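Side-chain contact in predicted sugar phosphatases of the HAD superfamily (Cytophaga hutchinsonii, PDB 2HX1), which is a predicted sugar phosphatase of the HAD superfamily that binds magnesium and probably hydrolyses phosphorylated sugars: residues E5-L10 / I17-F22. Residues are numbered along the deposited sequence; the frame is centred on the assembly and turned at random.
Sequences ESFKSL and IFFDAF. With MG (magnesium ion), chain E.
Asp20 OD1 is gripped twice: water 1 donates to it at 2.7 Å, and Lys204 forms a salt bridge with it. The other carboxylate oxygen, Asp20 OD2, binds the magnesium ion at 2.0 Å. Phe22 O, three waters and Asp233 complete the site. A carboxylate and a main-chain carbonyl two residues on, just past a central strand, are consistent with the first motif of HAD phosphatases.

Phe19, next to Asp20, and Ile17 on strand 16-19 receive the Phe7 ring. Phe7 CZ lies 3.8 Å from Phe19 CE1, with the two side chains crossing at a slant. Ile17 CG2 sits at the edge of the Phe7 ring, 4.3 Å from Phe7 CZ, and also lies over one face of Phe19, toward the rim. Phe7 reaches them with CG anti to the backbone N (chi1 -175°). With the Phe7 ring cut back to the methyl of an alanine, Phe19 CE1 and Ile17 CG2 would probably lose their aromatic neighbour and face a gap. Before the short helix 7-10, Ser6 OG caps Ser9 N at 3.0 Å.

Strand 16-19 runs between parallel strands 48-53 and 228-232. Phe7 also packs on Val231 and Ile282, while Phe19 lies against Thr38 and Leu42 of helix 35-44.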
loop_
_atom_site.group_PDB
_atom_site.type_symbol
_atom_site.label_atom_id
_atom_site.label_comp_id
_atom_site.label_asym_id
_atom_site.label_seq_id
_atom_site.Cartn_x
_atom_site.Cartn_y
_atom_site.Cartn_z
ATOM N N GLU A 5 -33.416 11.812 2.538
ATOM C CA GLU A 5 -34.430 11.912 3.571
ATOM C C GLU A 5 -34.128 13.122 4.435
ATOM O O GLU A 5 -32.947 13.478 4.598
ATOM C CB GLU A 5 -34.415 10.636 4.419
ATOM C CG GLU A 5 -34.928 9.412 3.672
ATOM C CD GLU A 5 -34.792 8.103 4.445
ATOM O OE1 GLU A 5 -35.659 7.833 5.310
ATOM O OE2 GLU A 5 -33.839 7.322 4.184
ATOM N N SER A 6 -35.164 13.767 4.989
ATOM C CA SER A 6 -34.920 14.884 5.907
ATOM C C SER A 6 -34.453 14.340 7.233
ATOM O O SER A 6 -34.967 13.348 7.717
ATOM C CB SER A 6 -36.142 15.774 6.130
ATOM O OG SER A 6 -36.964 15.247 7.119
ATOM N N PHE A 7 -33.455 14.993 7.808
ATOM C CA PHE A 7 -32.926 14.553 9.076
ATOM C C PHE A 7 -34.035 14.545 10.132
ATOM O O PHE A 7 -34.217 13.550 10.842
ATOM C CB PHE A 7 -31.738 15.424 9.466
ATOM C CG PHE A 7 -31.059 14.967 10.691
ATOM C CD1 PHE A 7 -30.450 13.729 10.730
ATOM C CD2 PHE A 7 -31.051 15.757 11.822
ATOM C CE1 PHE A 7 -29.815 13.282 11.883
ATOM C CE2 PHE A 7 -30.422 15.327 12.974
ATOM C CZ PHE A 7 -29.802 14.071 12.995
ATOM N N LYS A 8 -34.832 15.616 10.190
ATOM C CA LYS A 8 -35.977 15.670 11.104
ATOM C C LYS A 8 -36.827 14.399 11.034
ATOM O O LYS A 8 -37.205 13.818 12.070
ATOM C CB LYS A 8 -36.855 16.889 10.795
ATOM C CG LYS A 8 -37.937 17.163 11.848
ATOM C CD LYS A 8 -38.603 18.529 11.658
ATOM C CE LYS A 8 -39.840 18.702 12.563
ATOM N NZ LYS A 8 -40.821 19.714 12.010
ATOM N N SER A 9 -37.121 13.966 9.809
ATOM C CA SER A 9 -38.018 12.822 9.609
ATOM C C SER A 9 -37.483 11.469 10.175
ATOM O O SER A 9 -38.254 10.518 10.384
ATOM C CB SER A 9 -38.332 12.631 8.129
ATOM O OG SER A 9 -37.271 11.932 7.495
ATOM N N LEU A 10 -36.173 11.368 10.363
ATOM C CA LEU A 10 -35.575 10.154 10.924
ATOM C C LEU A 10 -35.649 10.118 12.438
ATOM O O LEU A 10 -35.683 9.041 13.013
ATOM C CB LEU A 10 -34.089 9.984 10.500
ATOM C CG LEU A 10 -33.718 10.165 9.031
ATOM C CD1 LEU A 10 -32.198 10.155 8.879
ATOM C CD2 LEU A 10 -34.378 9.103 8.156
ATOM N N ILE A 17 -28.957 10.016 19.478
ATOM C CA ILE A 17 -28.180 10.367 18.297
ATOM C C ILE A 17 -26.702 10.439 18.698
ATOM O O ILE A 17 -26.363 10.988 19.754
ATOM C CB ILE A 17 -28.643 11.748 17.674
ATOM C CG1 ILE A 17 -30.168 11.855 17.630
ATOM C CG2 ILE A 17 -28.094 11.947 16.261
ATOM C CD1 ILE A 17 -30.819 10.810 16.714
ATOM N N PHE A 18 -25.834 9.851 17.883
ATOM C CA PHE A 18 -24.394 10.119 17.942
ATOM C C PHE A 18 -24.013 11.011 16.753
ATOM O O PHE A 18 -24.263 10.658 15.618
ATOM C CB PHE A 18 -23.530 8.838 17.881
ATOM C CG PHE A 18 -23.766 7.846 19.010
ATOM C CD1 PHE A 18 -24.506 8.157 20.130
ATOM C CD2 PHE A 18 -23.170 6.594 18.959
ATOM C CE1 PHE A 18 -24.687 7.227 21.150
ATOM C CE2 PHE A 18 -23.384 5.662 19.971
ATOM C CZ PHE A 18 -24.113 5.998 21.065
ATOM N N PHE A 19 -23.442 12.180 17.053
ATOM C CA PHE A 19 -23.031 13.138 16.046
ATOM C C PHE A 19 -21.501 13.143 15.924
ATOM O O PHE A 19 -20.834 13.316 16.916
ATOM C CB PHE A 19 -23.461 14.553 16.448
ATOM C CG PHE A 19 -24.946 14.842 16.299
ATOM C CD1 PHE A 19 -25.508 15.075 15.058
ATOM C CD2 PHE A 19 -25.751 14.930 17.398
ATOM C CE1 PHE A 19 -26.836 15.359 14.924
ATOM C CE2 PHE A 19 -27.092 15.207 17.264
ATOM C CZ PHE A 19 -27.623 15.453 16.044
ATOM N N ASP A 20 -20.962 12.913 14.725
ATOM C CA ASP A 20 -19.627 13.384 14.380
ATOM C C ASP A 20 -19.678 14.925 14.390
ATOM O O ASP A 20 -20.758 15.489 14.186
ATOM C CB ASP A 20 -19.221 12.854 12.999
ATOM C CG ASP A 20 -17.900 13.415 12.510
ATOM O OD1 ASP A 20 -16.942 13.479 13.293
ATOM O OD2 ASP A 20 -17.824 13.798 11.326
ATOM N N ALA A 21 -18.551 15.600 14.649
ATOM C CA ALA A 21 -18.562 17.074 14.753
ATOM C C ALA A 21 -18.187 17.687 13.404
ATOM O O ALA A 21 -19.044 18.240 12.747
ATOM C CB ALA A 21 -17.674 17.582 15.865
ATOM N N PHE A 22 -16.944 17.530 12.956
ATOM C CA PHE A 22 -16.500 18.203 11.738
ATOM C C PHE A 22 -17.138 17.596 10.484
ATOM O O PHE A 22 -17.154 16.364 10.299
ATOM C CB PHE A 22 -14.967 18.247 11.634
ATOM C CG PHE A 22 -14.334 19.377 12.408
ATOM C CD1 PHE A 22 -14.326 20.670 11.901
ATOM C CD2 PHE A 22 -13.728 19.150 13.648
ATOM C CE1 PHE A 22 -13.736 21.727 12.627
ATOM C CE2 PHE A 22 -13.133 20.200 14.370
ATOM C CZ PHE A 22 -13.133 21.481 13.852
HETATM MG MG MG E . -16.562 14.469 9.978
HETATM O O HOH W 1 -15.248 14.678 11.539
HETATM O O HOH W 2 -16.019 12.393 9.845
HETATM O O HOH W 3 -15.216 15.198 8.695
#